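Local structure of beta2-microglobulin (Anolis carolinensis, 7CPO) at residues Asn21-Tyr26 and Ile37-Asn42; Glu47-Ser52 and Val66-Ile71. The protein probably serves as the light chain that pairs with the MHC class I heavy chain and supports its fold for peptide presentation. All blocks are in the same frame, centred on the assembly; numbering follows the deposited sequence.

Interaction 1 of 2, residues Asn21-Tyr26 and Ile37-Asn42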
loop_
_atom_site.group_PDB
_atom_site.type_symbol
_atom_site.label_atom_id
_atom_site.label_comp_id
_atom_site.label_asym_id
_atom_site.label_seq_id
_atom_site.Cartn_x
_atom_site.Cartn_y
_atom_site.Cartn_z
ATOM N N ASN B 21 -14.064 -18.373 -4.269
ATOM C CA ASN B 21 -12.798 -17.847 -3.812
ATOM C C ASN B 21 -12.594 -16.469 -4.436
ATOM O O ASN B 21 -13.388 -16.006 -5.262
ATOM C CB ASN B 21 -11.672 -18.812 -4.191
ATOM C CG ASN B 21 -10.500 -18.752 -3.238
ATOM O OD1 ASN B 21 -10.080 -17.668 -2.801
ATOM N ND2 ASN B 21 -9.938 -19.921 -2.930
ATOM N N THR B 22 -11.520 -15.800 -4.037
ATOM C CA THR B 22 -11.107 -14.572 -4.697
ATOM C C THR B 22 -9.673 -14.732 -5.152
ATOM O O THR B 22 -8.804 -15.113 -4.363
ATOM C CB THR B 22 -11.237 -13.362 -3.778
ATOM O OG1 THR B 22 -12.570 -13.302 -3.278
ATOM C CG2 THR B 22 -10.911 -12.076 -4.532
ATOM N N PHE B 23 -9.441 -14.455 -6.423
ATOM C CA PHE B 23 -8.120 -14.511 -7.019
ATOM C C PHE B 23 -7.542 -13.105 -7.017
ATOM O O PHE B 23 -8.206 -12.170 -7.468
ATOM C CB PHE B 23 -8.220 -15.050 -8.448
ATOM C CG PHE B 23 -6.907 -15.130 -9.170
ATOM C CD1 PHE B 23 -5.838 -15.831 -8.624
ATOM C CD2 PHE B 23 -6.754 -14.528 -10.408
ATOM C CE1 PHE B 23 -4.634 -15.914 -9.300
ATOM C CE2 PHE B 23 -5.550 -14.605 -11.090
ATOM C CZ PHE B 23 -4.490 -15.302 -10.534
ATOM N N HIS B 24 -6.314 -12.956 -6.522
ATOM C CA HIS B 24 -5.653 -11.660 -6.426
ATOM C C HIS B 24 -4.356 -11.652 -7.211
ATOM O O HIS B 24 -3.629 -12.645 -7.239
ATOM C CB HIS B 24 -5.306 -11.282 -4.980
ATOM C CG HIS B 24 -6.446 -11.389 -4.017
ATOM N ND1 HIS B 24 -6.895 -12.598 -3.524
ATOM C CD2 HIS B 24 -7.196 -10.431 -3.412
ATOM C CE1 HIS B 24 -7.885 -12.382 -2.672
ATOM N NE2 HIS B 24 -8.089 -11.076 -2.586
ATOM N N CYS B 25 -4.047 -10.505 -7.807
ATOM C CA CYS B 25 -2.715 -10.218 -8.316
ATOM C C CYS B 25 -2.257 -8.875 -7.752
ATOM O O CYS B 25 -2.969 -7.869 -7.858
ATOM C CB CYS B 25 -2.691 -10.221 -9.846
ATOM S SG CYS B 25 -1.043 -9.850 -10.525
ATOM N N TYR B 26 -1.072 -8.860 -7.148
ATOM C CA TYR B 26 -0.596 -7.715 -6.382
ATOM C C TYR B 26 0.804 -7.338 -6.838
ATOM O O TYR B 26 1.692 -8.192 -6.909
ATOM C CB TYR B 26 -0.612 -8.025 -4.888
ATOM C CG TYR B 26 -0.106 -6.903 -4.028
ATOM C CD1 TYR B 26 -0.803 -5.705 -3.924
ATOM C CD2 TYR B 26 1.077 -7.037 -3.312
ATOM C CE1 TYR B 26 -0.332 -4.674 -3.127
ATOM C CE2 TYR B 26 1.552 -6.015 -2.525
ATOM C CZ TYR B 26 0.846 -4.834 -2.437
ATOM O OH TYR B 26 1.322 -3.812 -1.649
ATOM N N ILE B 37 -2.337 -4.751 -15.366
ATOM C CA ILE B 37 -2.398 -6.018 -14.659
ATOM C C ILE B 37 -3.684 -6.703 -15.079
ATOM O O ILE B 37 -4.773 -6.172 -14.843
ATOM C CB ILE B 37 -2.363 -5.820 -13.138
ATOM C CG1 ILE B 37 -1.026 -5.202 -12.733
ATOM C CG2 ILE B 37 -2.600 -7.135 -12.436
ATOM C CD1 ILE B 37 -1.093 -4.343 -11.516
ATOM N N THR B 38 -3.560 -7.872 -15.705
ATOM C CA THR B 38 -4.695 -8.594 -16.264
ATOM C C THR B 38 -4.770 -9.974 -15.630
ATOM O O THR B 38 -3.801 -10.738 -15.685
ATOM C CB THR B 38 -4.578 -8.714 -17.785
ATOM O OG1 THR B 38 -4.555 -7.408 -18.370
ATOM C CG2 THR B 38 -5.763 -9.479 -18.343
ATOM N N LEU B 39 -5.916 -10.279 -15.020
ATOM C CA LEU B 39 -6.179 -11.604 -14.475
ATOM C C LEU B 39 -6.558 -12.551 -15.596
ATOM O O LEU B 39 -7.457 -12.252 -16.388
ATOM C CB LEU B 39 -7.314 -11.559 -13.458
ATOM C CG LEU B 39 -7.001 -11.051 -12.064
ATOM C CD1 LEU B 39 -5.968 -9.924 -12.126
ATOM C CD2 LEU B 39 -8.300 -10.612 -11.415
ATOM N N LEU B 40 -5.898 -13.704 -15.648
ATOM C CA LEU B 40 -6.136 -14.693 -16.689
ATOM C C LEU B 40 -6.634 -15.992 -16.078
ATOM O O LEU B 40 -6.119 -16.447 -15.050
ATOM C CB LEU B 40 -4.877 -14.969 -17.502
ATOM C CG LEU B 40 -4.244 -13.751 -18.163
ATOM C CD1 LEU B 40 -2.869 -14.110 -18.707
ATOM C CD2 LEU B 40 -5.155 -13.223 -19.260
ATOM N N LYS B 41 -7.655 -16.564 -16.713
ATOM C CA LYS B 41 -8.119 -17.925 -16.463
ATOM C C LYS B 41 -7.917 -18.693 -17.761
ATOM O O LYS B 41 -8.549 -18.377 -18.775
ATOM C CB LYS B 41 -9.583 -17.944 -16.026
ATOM C CG LYS B 41 -10.159 -19.329 -15.751
ATOM C CD LYS B 41 -11.696 -19.267 -15.701
ATOM C CE LYS B 41 -12.314 -20.516 -15.072
ATOM N NZ LYS B 41 -13.753 -20.671 -15.432
ATOM N N ASN B 42 -7.004 -19.665 -17.740
ATOM C CA ASN B 42 -6.652 -20.441 -18.927
ATOM C C ASN B 42 -6.279 -19.518 -20.086
ATOM O O ASN B 42 -6.654 -19.745 -21.237
ATOM C CB ASN B 42 -7.791 -21.396 -19.314
ATOM C CG ASN B 42 -8.123 -22.396 -18.209
ATOM O OD1 ASN B 42 -7.236 -22.862 -17.504
ATOM N ND2 ASN B 42 -9.404 -22.720 -18.054
#
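The ring of Phe-23 meets Leu-39 obliquely: CD2 lies 3.9 Å from Leu-39 CG, with the neighbouring CE2 at almost the same range, while Leu-95 also packs on this phenylalanine. The contact belongs to the core of an immunoglobulin C1-set β-sandwich, in which strand 21-30 of one sheet faces strand 36-41 of the other. No hydrogen bond crosses between the segments; their axes come no nearer than 8.1 Å and their directions differ by 143°, as expected of strands from two sheets packed face to face. Large apolar residues suit this place because they must fill the interior between the layers from both sides. The side chains of Phe-23 and Leu-39 pass each other in opposite directions; a chi1 of 179° places CG of Phe-23 beside its carbonyl carbon, and from there the ring meets the leucine. While the branch point CG of Leu-39 takes the ring, its methyl CD1 lies 4.0 Å from CB of Cys-25. Alternate residues face the other way: the flat groups of His-24 and Tyr-10 meet with nearly parallel planes, and His-24 NE2 is hydrogen-bonded to Ser-239 N of the MHC class I antigen chain. Thus one strand lines the core with Phe-23 and Cys-25 and the subunit interface with His-24. At its beginning, Asn-21 OD1 accepts a bent 2.7 Å hydrogen bond from Thr-22 N on an in-plane lone pair, and Asn-21 ND2 is hydrogen-bonded to His-13 O. Two residues before Leu-39 comes Ile-37, and the small cysteine side chain is consistent with a β-branched neighbour this close: Cys-25 SG, in a disulfide with Cys-80, lies against Ile-37 CG2 at 3.7 Å.

Interaction 2 of 2, residues Glu47-Ser52 and Val66-Ile71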
loop_
_atom_site.group_PDB
_atom_site.type_symbol
_atom_site.label_atom_id
_atom_site.label_comp_id
_atom_site.label_asym_id
_atom_site.label_seq_id
_atom_site.Cartn_x
_atom_site.Cartn_y
_atom_site.Cartn_z
ATOM N N GLU B 47 -13.594 -11.853 -16.396
ATOM C CA GLU B 47 -14.532 -10.743 -16.340
ATOM C C GLU B 47 -14.712 -10.320 -14.879
ATOM O O GLU B 47 -14.214 -10.970 -13.956
ATOM C CB GLU B 47 -15.875 -11.124 -16.973
ATOM C CG GLU B 47 -15.875 -11.511 -18.467
ATOM C CD GLU B 47 -16.834 -12.669 -18.760
ATOM O OE1 GLU B 47 -17.908 -12.711 -18.123
ATOM O OE2 GLU B 47 -16.531 -13.532 -19.622
ATOM N N ASN B 48 -15.418 -9.211 -14.653
ATOM C CA ASN B 48 -15.848 -8.811 -13.313
ATOM C C ASN B 48 -14.661 -8.572 -12.389
ATOM O O ASN B 48 -14.626 -9.014 -11.236
ATOM C CB ASN B 48 -16.783 -9.859 -12.729
ATOM C CG ASN B 48 -18.137 -9.846 -13.389
ATOM O OD1 ASN B 48 -18.958 -10.706 -13.142
ATOM N ND2 ASN B 48 -18.377 -8.847 -14.243
ATOM N N VAL B 49 -13.717 -7.881 -12.891
ATOM C CA VAL B 49 -12.441 -7.661 -12.244
ATOM C C VAL B 49 -12.474 -6.336 -11.492
ATOM O O VAL B 49 -13.035 -5.345 -11.974
ATOM C CB VAL B 49 -11.329 -7.686 -13.306
ATOM C CG1 VAL B 49 -9.996 -7.370 -12.686
ATOM C CG2 VAL B 49 -11.322 -9.042 -14.015
ATOM N N GLN B 50 -11.859 -6.303 -10.311
ATOM C CA GLN B 50 -11.773 -5.094 -9.507
ATOM C C GLN B 50 -10.319 -4.710 -9.288
ATOM O O GLN B 50 -9.435 -5.571 -9.285
ATOM C CB GLN B 50 -12.434 -5.295 -8.160
ATOM C CG GLN B 50 -13.843 -5.784 -8.277
ATOM C CD GLN B 50 -14.806 -4.834 -7.637
ATOM O OE1 GLN B 50 -15.124 -4.966 -6.456
ATOM N NE2 GLN B 50 -15.262 -3.844 -8.400
ATOM N N GLN B 51 -10.077 -3.414 -9.072
ATOM C CA GLN B 51 -8.733 -2.926 -8.775
ATOM C C GLN B 51 -8.755 -1.797 -7.747
ATOM O O GLN B 51 -9.568 -0.872 -7.831
ATOM C CB GLN B 51 -8.027 -2.468 -10.050
ATOM C CG GLN B 51 -8.341 -1.071 -10.518
ATOM C CD GLN B 51 -7.380 -0.631 -11.590
ATOM O OE1 GLN B 51 -6.817 -1.466 -12.302
ATOM N NE2 GLN B 51 -7.173 0.683 -11.713
ATOM N N SER B 52 -7.847 -1.882 -6.781
ATOM C CA SER B 52 -7.724 -0.887 -5.730
ATOM C C SER B 52 -7.205 0.429 -6.288
ATOM O O SER B 52 -6.622 0.495 -7.376
ATOM C CB SER B 52 -6.762 -1.372 -4.642
ATOM O OG SER B 52 -5.433 -1.291 -5.137
ATOM N N VAL B 66 -5.352 -6.179 -7.782
ATOM C CA VAL B 66 -6.306 -6.525 -8.829
ATOM C C VAL B 66 -6.899 -7.873 -8.470
ATOM O O VAL B 66 -6.161 -8.810 -8.148
ATOM C CB VAL B 66 -5.637 -6.580 -10.214
ATOM C CG1 VAL B 66 -6.668 -6.870 -11.289
ATOM C CG2 VAL B 66 -4.910 -5.256 -10.515
ATOM N N TYR B 67 -8.222 -7.978 -8.499
ATOM C CA TYR B 67 -8.821 -9.214 -8.021
ATOM C C TYR B 67 -10.184 -9.434 -8.664
ATOM O O TYR B 67 -10.769 -8.532 -9.274
ATOM C CB TYR B 67 -8.920 -9.227 -6.489
ATOM C CG TYR B 67 -9.767 -8.118 -5.916
ATOM C CD1 TYR B 67 -11.112 -8.317 -5.634
ATOM C CD2 TYR B 67 -9.224 -6.871 -5.652
ATOM C CE1 TYR B 67 -11.902 -7.295 -5.117
ATOM C CE2 TYR B 67 -10.005 -5.840 -5.126
ATOM C CZ TYR B 67 -11.340 -6.060 -4.860
ATOM O OH TYR B 67 -12.109 -5.038 -4.341
ATOM N N ALA B 68 -10.679 -10.667 -8.520
ATOM C CA ALA B 68 -11.940 -11.092 -9.109
ATOM C C ALA B 68 -12.423 -12.333 -8.386
ATOM O O ALA B 68 -11.620 -13.172 -7.979
ATOM C CB ALA B 68 -11.807 -11.383 -10.605
ATOM N N LYS B 69 -13.734 -12.420 -8.198
ATOM C CA LYS B 69 -14.325 -13.623 -7.642
ATOM C C LYS B 69 -14.272 -14.735 -8.683
ATOM O O LYS B 69 -14.301 -14.488 -9.893
ATOM C CB LYS B 69 -15.764 -13.365 -7.194
ATOM C CG LYS B 69 -15.891 -12.623 -5.853
ATOM C CD LYS B 69 -17.292 -12.777 -5.237
ATOM C CE LYS B 69 -18.391 -12.183 -6.137
ATOM N NZ LYS B 69 -18.990 -10.913 -5.599
ATOM N N VAL B 70 -14.157 -15.972 -8.203
ATOM C CA VAL B 70 -14.003 -17.122 -9.083
ATOM C C VAL B 70 -14.343 -18.373 -8.291
ATOM O O VAL B 70 -14.292 -18.376 -7.058
ATOM C CB VAL B 70 -12.570 -17.187 -9.674
ATOM C CG1 VAL B 70 -11.594 -17.766 -8.659
ATOM C CG2 VAL B 70 -12.580 -18.006 -10.948
ATOM N N ILE B 71 -14.718 -19.431 -8.996
ATOM C CA ILE B 71 -15.043 -20.722 -8.403
ATOM C C ILE B 71 -14.057 -21.754 -8.931
ATOM O O ILE B 71 -14.154 -22.176 -10.093
ATOM C CB ILE B 71 -16.491 -21.133 -8.691
ATOM C CG1 ILE B 71 -17.461 -20.005 -8.346
ATOM C CG2 ILE B 71 -16.850 -22.376 -7.907
ATOM C CD1 ILE B 71 -18.920 -20.444 -8.433
#
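Gln-50 lays its CB over one face of the Tyr-67 ring, 3.8 Å from the ring centroid and 21° off the normal, a CH-pi contact. The broad tyrosine ring offers a flat face for this methylene, while the exposed glutamine can keep its amide outermost. The phenol is brought there by an uncommon chi1 of 61°, setting CG between the backbone N and the carbonyl carbon; the Gln-50 chain bends at chi2, its amide steep to the ring. Replacing Tyr-67 with an alanine would probably leave the Gln-50 methylene without its aromatic platform and free it to turn. Beneath this pair the backbones form an antiparallel hydrogen-bonded pair: Gln-50 N gives a nearly straight bond to Tyr-67 O at 2.7 Å, and Tyr-67 N returns one to Gln-50 O at 2.8 Å. On the opposite face, Val-49 CG1 and Val-66 CG1 meet at 3.6 Å; β-branched valines favour extended strand, and their apolar methyls suit a core-facing side. The hairpin of strands 49-56 and 62-70 thus has two unlike sides: Val-49, Val-66 and Ala-68 pack on Leu-39 of strand 36-41 in the facing sheet, Tyr-67 packs on Ser-239 of the MHC class I antigen chain, and strand 21-30 flanks strand 62-70.

Interaction 1 and interaction 2 lie in series along the chain, with centres about 7 Å apart, both inside the same C1-set domain. Interaction 1 bridges the two sheets of the sandwich, whereas interaction 2 runs within one of them and pairs one of its two outermost strands, 49-56, with strand 62-70. They are joined because strands 21-30 and 62-70 are neighbours: a probable hydrogen bond links Cys-25 N to Val-66 O, at 2.7 Å. Leu-39 of interaction 1 also lies against the inner face of the strand pair in interaction 2. Strand 62-70 thus borders both contacts, while the other side of this sheet meets the heavy chain.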